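Local coordinates for protein putative (Helicobacter pylori, PDB 4O8S) that probably transfers nucleotides to a target not yet defined, as a member of the nucleotidyltransferase superfamily related to the AbiEii toxins, at residues H163-L166 against D167-S170; H142-K146 against A147-F151; L153-A157 against K158-E162. All coordinates share one frame; numbering follows the deposited sequence.

Contact 1: H163-L166 against D167-S170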
ATOM      1  N   HIS A 163      -9.884   8.519   9.041  1.00 39.58           N
ATOM      2  CA  HIS A 163     -10.399   7.782   7.891  1.00 40.25           C
ATOM      3  C   HIS A 163     -10.991   6.441   8.277  1.00 40.48           C
ATOM      4  O   HIS A 163     -11.517   5.720   7.428  1.00 42.55           O
ATOM      5  CB  HIS A 163      -9.304   7.588   6.853  1.00 34.76           C
ATOM      6  CG  HIS A 163      -8.844   8.865   6.219  1.00 37.23           C
ATOM      7  ND1 HIS A 163      -9.419   9.377   5.073  1.00 35.04           N
ATOM      8  CD2 HIS A 163      -7.865   9.735   6.571  1.00 40.03           C
ATOM      9  CE1 HIS A 163      -8.802  10.501   4.740  1.00 42.05           C
ATOM     10  NE2 HIS A 163      -7.859  10.744   5.637  1.00 38.29           N
ATOM     11  N   PHE A 164     -10.902   6.083   9.552  1.00 35.51           N
ATOM     12  CA  PHE A 164     -11.548   4.857   9.989  1.00 37.38           C
ATOM     13  C   PHE A 164     -13.020   5.142  10.271  1.00 39.95           C
ATOM     14  O   PHE A 164     -13.346   6.158  10.884  1.00 40.41           O
ATOM     15  CB  PHE A 164     -10.886   4.326  11.258  1.00 37.21           C
ATOM     16  CG  PHE A 164      -9.533   3.731  11.028  1.00 32.63           C
ATOM     17  CD1 PHE A 164      -8.422   4.547  10.836  1.00 28.19           C
ATOM     18  CD2 PHE A 164      -9.370   2.354  11.009  1.00 31.64           C
ATOM     19  CE1 PHE A 164      -7.160   4.007  10.609  1.00 31.26           C
ATOM     20  CE2 PHE A 164      -8.100   1.787  10.782  1.00 32.92           C
ATOM     21  CZ  PHE A 164      -6.993   2.624  10.583  1.00 31.93           C
ATOM     22  N   ASN A 165     -13.909   4.252   9.839  1.00 43.53           N
ATOM     23  CA  ASN A 165     -15.283   4.292  10.337  1.00 43.95           C
ATOM     24  C   ASN A 165     -15.497   3.166  11.356  1.00 43.83           C
ATOM     25  O   ASN A 165     -14.548   2.428  11.666  1.00 41.58           O
ATOM     26  CB  ASN A 165     -16.290   4.221   9.182  1.00 42.42           C
ATOM     27  CG  ASN A 165     -16.109   2.981   8.315  1.00 43.72           C
ATOM     28  OD1 ASN A 165     -15.748   1.898   8.799  1.00 42.63           O
ATOM     29  ND2 ASN A 165     -16.370   3.135   7.017  1.00 48.85           N
ATOM     30  N   LEU A 166     -16.724   3.022  11.862  1.00 45.42           N
ATOM     31  CA  LEU A 166     -17.018   1.990  12.864  1.00 45.08           C
ATOM     32  C   LEU A 166     -16.626   0.598  12.416  1.00 43.46           C
ATOM     33  O   LEU A 166     -16.078  -0.181  13.196  1.00 45.40           O
ATOM     34  CB  LEU A 166     -18.501   1.993  13.252  1.00 51.97           C
ATOM     35  CG  LEU A 166     -18.881   2.917  14.413  1.00 56.31           C
ATOM     36  CD1 LEU A 166     -20.397   2.999  14.593  1.00 58.40           C
ATOM     37  CD2 LEU A 166     -18.210   2.445  15.692  1.00 53.08           C
ATOM     38  N   ASP A 167     -16.908   0.283  11.158  1.00 47.09           N
ATOM     39  CA  ASP A 167     -16.627  -1.046  10.650  1.00 46.14           C
ATOM     40  C   ASP A 167     -15.122  -1.304  10.578  1.00 45.95           C
ATOM     41  O   ASP A 167     -14.641  -2.350  11.015  1.00 45.60           O
ATOM     42  CB  ASP A 167     -17.279  -1.248   9.275  1.00 48.20           C
ATOM     43  CG  ASP A 167     -16.853  -2.557   8.613  1.00 57.32           C
ATOM     44  OD1 ASP A 167     -17.427  -3.617   8.972  1.00 58.64           O
ATOM     45  OD2 ASP A 167     -15.942  -2.527   7.738  1.00 54.68           O
ATOM     46  N   LEU A 168     -14.377  -0.352  10.022  1.00 39.63           N
ATOM     47  CA  LEU A 168     -12.922  -0.497   9.913  1.00 37.10           C
ATOM     48  C   LEU A 168     -12.283  -0.553  11.300  1.00 37.22           C
ATOM     49  O   LEU A 168     -11.409  -1.389  11.552  1.00 35.62           O
ATOM     50  CB  LEU A 168     -12.327   0.663   9.109  1.00 34.24           C
ATOM     51  CG  LEU A 168     -12.732   0.745   7.638  1.00 37.21           C
ATOM     52  CD1 LEU A 168     -12.146   1.995   7.005  1.00 37.66           C
ATOM     53  CD2 LEU A 168     -12.269  -0.501   6.887  1.00 33.17           C
ATOM     54  N   ALA A 169     -12.721   0.345  12.188  1.00 38.66           N
ATOM     55  CA  ALA A 169     -12.204   0.402  13.553  1.00 40.67           C
ATOM     56  C   ALA A 169     -12.495  -0.889  14.296  1.00 42.98           C
ATOM     57  O   ALA A 169     -11.628  -1.423  15.008  1.00 39.68           O
ATOM     58  CB  ALA A 169     -12.795   1.584  14.309  1.00 40.08           C
ATOM     59  N   SER A 170     -13.711  -1.398  14.125  1.00 42.86           N
ATOM     60  CA  SER A 170     -14.097  -2.621  14.815  1.00 45.22           C
ATOM     61  C   SER A 170     -13.212  -3.780  14.381  1.00 42.86           C
ATOM     62  O   SER A 170     -12.749  -4.569  15.215  1.00 43.23           O
ATOM     63  CB  SER A 170     -15.571  -2.951  14.573  1.00 48.96           C
ATOM     64  OG  SER A 170     -15.907  -4.174  15.208  1.00 55.77           O
TER

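Contact 2: H142-K146 against A147-F151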
ATOM      1  N   HIS A 142      -8.461 -15.249   1.539  1.00 86.24           N
ATOM      2  CA  HIS A 142      -7.107 -15.752   1.700  1.00 85.56           C
ATOM      3  C   HIS A 142      -6.233 -14.722   2.411  1.00 81.84           C
ATOM      4  O   HIS A 142      -5.715 -13.795   1.782  1.00 75.47           O
ATOM      5  CB  HIS A 142      -6.499 -16.111   0.338  1.00 91.70           C
ATOM      6  CG  HIS A 142      -7.113 -17.320  -0.302  1.00100.08           C
ATOM      7  ND1 HIS A 142      -6.839 -18.604   0.121  1.00104.00           N
ATOM      8  CD2 HIS A 142      -7.979 -17.441  -1.336  1.00101.18           C
ATOM      9  CE1 HIS A 142      -7.513 -19.464  -0.623  1.00105.17           C
ATOM     10  NE2 HIS A 142      -8.213 -18.784  -1.513  1.00107.11           N
ATOM     11  N   THR A 143      -6.067 -14.879   3.721  1.00 73.46           N
ATOM     12  CA  THR A 143      -5.189 -13.986   4.465  1.00 66.81           C
ATOM     13  C   THR A 143      -3.729 -14.354   4.242  1.00 67.44           C
ATOM     14  O   THR A 143      -3.418 -15.309   3.529  1.00 73.51           O
ATOM     15  CB  THR A 143      -5.474 -13.989   5.981  1.00 65.71           C
ATOM     16  OG1 THR A 143      -5.005 -15.213   6.563  1.00 73.07           O
ATOM     17  CG2 THR A 143      -6.961 -13.805   6.257  1.00 62.73           C
ATOM     18  N   ARG A 144      -2.840 -13.574   4.849  1.00 64.90           N
ATOM     19  CA  ARG A 144      -1.407 -13.820   4.787  1.00 59.61           C
ATOM     20  C   ARG A 144      -0.776 -13.395   6.106  1.00 59.45           C
ATOM     21  O   ARG A 144      -1.462 -12.885   7.003  1.00 58.15           O
ATOM     22  CB  ARG A 144      -0.775 -13.043   3.636  1.00 58.88           C
ATOM     23  CG  ARG A 144      -1.042 -11.547   3.704  1.00 60.85           C
ATOM     24  CD  ARG A 144      -0.121 -10.772   2.771  1.00 60.62           C
ATOM     25  NE  ARG A 144      -0.317  -9.329   2.907  1.00 62.10           N
ATOM     26  CZ  ARG A 144      -0.529  -8.500   1.887  1.00 64.77           C
ATOM     27  NH1 ARG A 144      -0.567  -8.968   0.642  1.00 62.33           N
ATOM     28  NH2 ARG A 144      -0.698  -7.200   2.111  1.00 59.06           N
ATOM     29  N   THR A 145       0.531 -13.609   6.217  1.00 52.39           N
ATOM     30  CA  THR A 145       1.254 -13.310   7.443  1.00 49.42           C
ATOM     31  C   THR A 145       2.519 -12.546   7.083  1.00 49.04           C
ATOM     32  O   THR A 145       3.595 -13.131   6.909  1.00 52.13           O
ATOM     33  CB  THR A 145       1.586 -14.599   8.219  1.00 53.16           C
ATOM     34  OG1 THR A 145       0.364 -15.274   8.562  1.00 50.34           O
ATOM     35  CG2 THR A 145       2.364 -14.274   9.497  1.00 50.96           C
ATOM     36  N   LYS A 146       2.374 -11.229   6.943  1.00 46.73           N
ATOM     37  CA  LYS A 146       3.486 -10.370   6.542  1.00 42.96           C
ATOM     38  C   LYS A 146       3.516  -9.157   7.462  1.00 40.97           C
ATOM     39  O   LYS A 146       2.513  -8.443   7.605  1.00 37.79           O
ATOM     40  CB  LYS A 146       3.339  -9.944   5.078  1.00 46.15           C
ATOM     41  CG  LYS A 146       3.595 -11.073   4.062  1.00 55.01           C
ATOM     42  CD  LYS A 146       5.030 -11.613   4.162  1.00 55.07           C
ATOM     43  CE  LYS A 146       5.302 -12.696   3.125  1.00 60.53           C
ATOM     44  NZ  LYS A 146       6.738 -13.119   3.173  1.00 65.95           N
ATOM     45  N   ALA A 147       4.664  -8.934   8.085  1.00 39.51           N
ATOM     46  CA  ALA A 147       4.769  -7.915   9.116  1.00 42.78           C
ATOM     47  C   ALA A 147       4.452  -6.506   8.591  1.00 41.72           C
ATOM     48  O   ALA A 147       4.048  -5.622   9.360  1.00 40.56           O
ATOM     49  CB  ALA A 147       6.137  -7.961   9.741  1.00 39.95           C
ATOM     50  N   ARG A 148       4.645  -6.303   7.289  1.00 36.27           N
ATOM     51  CA  ARG A 148       4.311  -5.028   6.654  1.00 36.40           C
ATOM     52  C   ARG A 148       2.869  -4.639   6.893  1.00 33.92           C
ATOM     53  O   ARG A 148       2.561  -3.449   6.990  1.00 32.49           O
ATOM     54  CB  ARG A 148       4.570  -5.097   5.154  1.00 35.43           C
ATOM     55  CG  ARG A 148       6.038  -5.110   4.811  1.00 35.82           C
ATOM     56  CD  ARG A 148       6.293  -5.591   3.378  1.00 36.90           C
ATOM     57  NE  ARG A 148       7.707  -5.919   3.208  1.00 37.61           N
ATOM     58  CZ  ARG A 148       8.300  -6.156   2.035  1.00 42.65           C
ATOM     59  NH1 ARG A 148       7.613  -6.091   0.893  1.00 37.85           N
ATOM     60  NH2 ARG A 148       9.593  -6.454   2.010  1.00 38.08           N
ATOM     61  N   ASP A 149       1.980  -5.629   6.980  1.00 32.46           N
ATOM     62  CA  ASP A 149       0.577  -5.336   7.219  1.00 32.93           C
ATOM     63  C   ASP A 149       0.406  -4.664   8.585  1.00 36.05           C
ATOM     64  O   ASP A 149      -0.397  -3.734   8.752  1.00 32.52           O
ATOM     65  CB  ASP A 149      -0.255  -6.615   7.145  1.00 34.75           C
ATOM     66  CG  ASP A 149      -0.280  -7.213   5.743  1.00 38.64           C
ATOM     67  OD1 ASP A 149      -0.012  -6.462   4.777  1.00 35.02           O
ATOM     68  OD2 ASP A 149      -0.563  -8.432   5.611  1.00 38.93           O
ATOM     69  N   LEU A 150       1.168  -5.141   9.564  1.00 35.77           N
ATOM     70  CA  LEU A 150       1.113  -4.572  10.905  1.00 38.21           C
ATOM     71  C   LEU A 150       1.704  -3.167  10.925  1.00 36.06           C
ATOM     72  O   LEU A 150       1.095  -2.239  11.469  1.00 35.47           O
ATOM     73  CB  LEU A 150       1.865  -5.466  11.892  1.00 37.86           C
ATOM     74  CG  LEU A 150       1.874  -4.950  13.331  1.00 44.54           C
ATOM     75  CD1 LEU A 150       0.455  -4.723  13.844  1.00 38.91           C
ATOM     76  CD2 LEU A 150       2.605  -5.925  14.230  1.00 40.65           C
ATOM     77  N   PHE A 151       2.882  -3.011  10.325  1.00 30.36           N
ATOM     78  CA  PHE A 151       3.532  -1.710  10.246  1.00 33.33           C
ATOM     79  C   PHE A 151       2.587  -0.690   9.619  1.00 34.47           C
ATOM     80  O   PHE A 151       2.397   0.427  10.128  1.00 28.90           O
ATOM     81  CB  PHE A 151       4.769  -1.816   9.359  1.00 33.90           C
ATOM     82  CG  PHE A 151       5.585  -0.546   9.297  1.00 32.24           C
ATOM     83  CD1 PHE A 151       5.224   0.498   8.444  1.00 32.01           C
ATOM     84  CD2 PHE A 151       6.722  -0.398  10.094  1.00 34.34           C
ATOM     85  CE1 PHE A 151       5.980   1.680   8.389  1.00 33.33           C
ATOM     86  CE2 PHE A 151       7.483   0.781  10.059  1.00 32.01           C
ATOM     87  CZ  PHE A 151       7.113   1.820   9.200  1.00 34.26           C
TER
HETATM   88  O   HOH W   1      -0.129 -10.030   7.545  1.00 40.47           O

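Contact 3: L153-A157 against K158-E162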
ATOM      1  N   LEU A 153      -0.753  -0.812   9.053  1.00 29.70           N
ATOM      2  CA  LEU A 153      -1.996  -0.561   9.788  1.00 30.07           C
ATOM      3  C   LEU A 153      -1.749   0.326  11.008  1.00 32.91           C
ATOM      4  O   LEU A 153      -2.581   1.168  11.346  1.00 30.60           O
ATOM      5  CB  LEU A 153      -2.680  -1.866  10.205  1.00 33.09           C
ATOM      6  CG  LEU A 153      -3.503  -2.530   9.087  1.00 33.79           C
ATOM      7  CD1 LEU A 153      -4.082  -3.857   9.573  1.00 28.21           C
ATOM      8  CD2 LEU A 153      -4.616  -1.591   8.638  1.00 29.11           C
ATOM      9  N   HIS A 154      -0.600   0.133  11.655  1.00 31.14           N
ATOM     10  CA  HIS A 154      -0.187   0.977  12.769  1.00 32.38           C
ATOM     11  C   HIS A 154       0.033   2.409  12.277  1.00 32.76           C
ATOM     12  O   HIS A 154      -0.441   3.358  12.894  1.00 31.67           O
ATOM     13  CB  HIS A 154       1.082   0.400  13.399  1.00 31.42           C
ATOM     14  CG  HIS A 154       1.721   1.296  14.410  1.00 37.33           C
ATOM     15  ND1 HIS A 154       2.627   2.281  14.066  1.00 37.24           N
ATOM     16  CD2 HIS A 154       1.599   1.350  15.760  1.00 35.62           C
ATOM     17  CE1 HIS A 154       3.025   2.908  15.161  1.00 38.97           C
ATOM     18  NE2 HIS A 154       2.416   2.362  16.200  1.00 38.40           N
ATOM     19  N   PHE A 155       0.734   2.556  11.149  1.00 27.47           N
ATOM     20  CA  PHE A 155       0.960   3.858  10.534  1.00 26.93           C
ATOM     21  C   PHE A 155      -0.365   4.547  10.233  1.00 30.13           C
ATOM     22  O   PHE A 155      -0.527   5.768  10.453  1.00 29.65           O
ATOM     23  CB  PHE A 155       1.731   3.680   9.222  1.00 27.86           C
ATOM     24  CG  PHE A 155       1.773   4.919   8.367  1.00 25.59           C
ATOM     25  CD1 PHE A 155       2.721   5.915   8.609  1.00 25.75           C
ATOM     26  CD2 PHE A 155       0.858   5.101   7.327  1.00 24.95           C
ATOM     27  CE1 PHE A 155       2.755   7.064   7.843  1.00 27.92           C
ATOM     28  CE2 PHE A 155       0.882   6.264   6.551  1.00 25.95           C
ATOM     29  CZ  PHE A 155       1.839   7.248   6.802  1.00 24.13           C
ATOM     30  N   LEU A 156      -1.305   3.774   9.693  1.00 25.88           N
ATOM     31  CA  LEU A 156      -2.615   4.305   9.333  1.00 28.45           C
ATOM     32  C   LEU A 156      -3.420   4.732  10.566  1.00 28.80           C
ATOM     33  O   LEU A 156      -3.994   5.812  10.582  1.00 26.97           O
ATOM     34  CB  LEU A 156      -3.395   3.270   8.509  1.00 27.55           C
ATOM     35  CG  LEU A 156      -2.858   3.183   7.064  1.00 27.82           C
ATOM     36  CD1 LEU A 156      -3.329   1.918   6.393  1.00 23.55           C
ATOM     37  CD2 LEU A 156      -3.309   4.399   6.244  1.00 26.35           C
ATOM     38  N   ALA A 157      -3.472   3.885  11.589  1.00 23.34           N
ATOM     39  CA  ALA A 157      -4.195   4.228  12.812  1.00 28.71           C
ATOM     40  C   ALA A 157      -3.575   5.450  13.492  1.00 32.30           C
ATOM     41  O   ALA A 157      -4.283   6.287  14.072  1.00 35.62           O
ATOM     42  CB  ALA A 157      -4.206   3.034  13.772  1.00 27.19           C
ATOM     43  N   LYS A 158      -2.254   5.561  13.416  1.00 34.17           N
ATOM     44  CA  LYS A 158      -1.548   6.643  14.093  1.00 36.59           C
ATOM     45  C   LYS A 158      -1.696   7.984  13.375  1.00 38.23           C
ATOM     46  O   LYS A 158      -1.874   9.023  14.017  1.00 37.22           O
ATOM     47  CB  LYS A 158      -0.059   6.295  14.233  1.00 35.87           C
ATOM     48  CG  LYS A 158       0.736   7.223  15.176  1.00 41.00           C
ATOM     49  CD  LYS A 158       2.223   6.842  15.189  1.00 45.04           C
ATOM     50  CE  LYS A 158       3.019   7.684  16.187  1.00 54.03           C
ATOM     51  NZ  LYS A 158       3.162   7.001  17.513  1.00 56.49           N
ATOM     52  N   HIS A 159      -1.601   7.975  12.045  1.00 29.12           N
ATOM     53  CA  HIS A 159      -1.550   9.232  11.305  1.00 31.36           C
ATOM     54  C   HIS A 159      -2.805   9.538  10.499  1.00 33.46           C
ATOM     55  O   HIS A 159      -2.993  10.674  10.037  1.00 30.80           O
ATOM     56  CB  HIS A 159      -0.335   9.253  10.382  1.00 30.27           C
ATOM     57  CG  HIS A 159       0.963   9.090  11.104  1.00 35.44           C
ATOM     58  ND1 HIS A 159       1.553  10.118  11.811  1.00 37.66           N
ATOM     59  CD2 HIS A 159       1.782   8.018  11.240  1.00 33.17           C
ATOM     60  CE1 HIS A 159       2.688   9.689  12.339  1.00 41.10           C
ATOM     61  NE2 HIS A 159       2.847   8.418  12.012  1.00 39.63           N
ATOM     62  N   TYR A 160      -3.663   8.542  10.311  1.00 31.36           N
ATOM     63  CA  TYR A 160      -4.858   8.787   9.507  1.00 32.34           C
ATOM     64  C   TYR A 160      -6.120   8.287  10.185  1.00 33.65           C
ATOM     65  O   TYR A 160      -7.019   7.757   9.525  1.00 33.30           O
ATOM     66  CB  TYR A 160      -4.708   8.145   8.125  1.00 30.38           C
ATOM     67  CG  TYR A 160      -3.671   8.821   7.272  1.00 29.49           C
ATOM     68  CD1 TYR A 160      -4.000   9.925   6.497  1.00 31.74           C
ATOM     69  CD2 TYR A 160      -2.361   8.363   7.240  1.00 26.81           C
ATOM     70  CE1 TYR A 160      -3.050  10.556   5.709  1.00 30.58           C
ATOM     71  CE2 TYR A 160      -1.402   8.990   6.452  1.00 26.93           C
ATOM     72  CZ  TYR A 160      -1.757  10.090   5.697  1.00 26.63           C
ATOM     73  OH  TYR A 160      -0.821  10.726   4.902  1.00 28.01           O
ATOM     74  N   GLU A 161      -6.202   8.470  11.497  1.00 31.17           N
ATOM     75  CA  GLU A 161      -7.296   7.882  12.260  1.00 36.49           C
ATOM     76  C   GLU A 161      -8.674   8.390  11.824  1.00 35.28           C
ATOM     77  O   GLU A 161      -9.683   7.703  12.017  1.00 36.79           O
ATOM     78  CB  GLU A 161      -7.100   8.118  13.766  1.00 38.23           C
ATOM     79  CG  GLU A 161      -7.586   9.478  14.270  1.00 44.50           C
ATOM     80  CD  GLU A 161      -7.824   9.477  15.790  1.00 52.42           C
ATOM     81  OE1 GLU A 161      -6.826   9.441  16.547  1.00 49.68           O
ATOM     82  OE2 GLU A 161      -9.007   9.480  16.222  1.00 53.48           O
ATOM     83  N   GLU A 162      -8.724   9.584  11.241  1.00 41.06           N
ATOM     84  CA  GLU A 162     -10.009  10.162  10.850  1.00 46.04           C
ATOM     85  C   GLU A 162     -10.650   9.406   9.676  1.00 48.66           C
ATOM     86  O   GLU A 162     -11.827   9.601   9.366  1.00 46.95           O
ATOM     87  CB  GLU A 162      -9.867  11.665  10.549  1.00 45.18           C
ATOM     88  CG  GLU A 162      -9.035  12.017   9.292  1.00 52.85           C
ATOM     89  CD  GLU A 162      -7.509  11.904   9.485  1.00 54.36           C
ATOM     90  OE1 GLU A 162      -7.053  11.355  10.524  1.00 47.26           O
ATOM     91  OE2 GLU A 162      -6.760  12.369   8.583  1.00 57.20           O
TER
HETATM   92  O   HOH W   2      -4.611   7.425  16.842  1.00 36.98           O

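Contact 1: H163-L166 against D167-S170
Phe164 and Leu168 meet on the buried flank of this turn, where their side chains cross at about a right angle. The touching atom of the ring is CD2, 3.9 Å from Leu168 CB, and the same corner of the ring presents its edge to the backbone of Ala169, with CD2 4.1 Å from Ala169 N. On this flank the packing extends well beyond the turn itself: Phe164 and Leu168 both rest on Ile130 of helix 126-139, and Phe164 also reaches Ile216 of helix 202-231. A branch of Leu168 also reaches back toward the preceding loop, its CD1 lying 3.8 Å from His163 O.

The turn is a worked example of helix N-capping. Asn165 occupies the N-cap of helix 166-176, and its OD1 accepts from Leu168 N at 2.9 Å in an almost straight bond (172° at the hydrogen). Its CG stands between the backbone N and the carbonyl carbon (chi1 57°), which swings the amide oxygen back over the first turn, where amide hydrogens lack carbonyl partners within the helix. Leu168 CG comes to 3.4 Å from Asn165 OD1, which probably shields the capping bond from water on that side. The helical ladder begins at once: Ala169 N donates to Asn165 O at 2.8 Å and Ser170 N to Leu166 O, also at 2.8 Å.

The other flank is looser. Asn165, Leu166 and Asp167 are exposed, although Leu166 still lies against His217 and Leu220 of helix 202-231. Asp167 projects from the first turn, where its negative charge would probably be favoured by the helix dipole, and makes a long, weak ion pair with Arg171.

Contact 2: H142-K146 against A147-F151
Arg144 reaches forward to Asp149 and grips its carboxylate side-on: NE donates to OD2 at 2.9 Å, and Arg144 NH2 donates to Asp149 OD1, again at 2.9 Å. Both oxygens use their syn lone pairs, and the two planes are only 24° apart, the nearly flat pairing expected of a bidentate salt bridge. Placed between the backbone N and the carbonyl carbon at chi1 56°, Arg144 CG starts a chain that runs extended to NE, which brings the guanidinium edge level with the carboxylate. Asp149 OD1 carries a second salt bridge, to Lys133 of helix 126-139, so the carboxylate links the loop to two helices.

Further along, Lys146 contributes mainly its backbone, as the chain turns into helix 147-159. Its O accepts from Asp149 N at 2.9 Å, and its N donates to a water 2.8 Å away that also lies beside Asp149 OD2. The side chain of Lys146 makes a long, weak ion pair with Asp189. That same Asp189 accepts a hydrogen bond from Ala147 N, while the methyl group of Ala147 packs on Tyr186 and Val190 of helix 179-192.

Contact 3: L153-A157 against K158-E162
An aromatic cluster of Phe155, His159 and Tyr160 marks the C-terminal end of helix 147-159. Phe155 is its centre and is touched on two sides of its ring: CD1 comes within 3.5 Å of His159 CD2, and on the other side of the ring the meta carbon Phe155 CE2 lies 3.6 Å from Tyr160 CE2. Both pairs are oblique. The Phe155 plane is inclined at 44° to that of His159 and at 52° to that of Tyr160, and Phe155 meets the tyrosine at the edge of the tyrosine ring. With CG trans to the amide nitrogen (chi1 168°), Phe155 is thrown forward along the helix, toward His159 and Tyr160, one turn later; farther out it packs on Leu39 and Asn40.

The imidazole of His159 also turns its edge to the backbone, CD2 being 3.3 Å from Phe155 O. Here the helix stops: Tyr160 is the first residue to leave helical backbone angles, yet its N still donates to Leu156 O at 2.8 Å. Its ring takes Leu156 CD2 at 4.2 Å from Tyr160 CD2, and its hydroxyl is tied by a hydrogen bond to Tyr37 O, which would restrain the ring's swing. A water bridges the end of the helix to the turn after it, donating to Ala157 O and to Glu161 OE1, each at 3.0 Å.

On another side of the helix His154 and Lys158 run side by side, pointing the same way, with His154 CE1 4.0 Å from Lys158 CD. Both are drawn to Glu208 of helix 202-231, His154 NE2 by a hydrogen bond to one carboxylate oxygen and Lys158 NZ by a salt bridge to the other. Between helices 147-159 and 202-231, Ala157 packs on Leu209.

Read from the N terminus, the three contacts come in series; none encloses or crosses another, and each closes just a local turn. Contact 2 leads the chain from the loop after helix 126-139 into helix 147-159, and contact 3 takes it out at the other end of that helix. Contact 1 then starts helix 166-176. Contacts 2 and 3 share a helix but do not otherwise touch, whereas contacts 3 and 1 do: Phe164 CE1 packs 3.6 Å from Leu156 O and 3.7 Å from Ala157 CA. All three contacts also have side chains against helices 126-139 and 202-231, so these turns are built into one helical bundle.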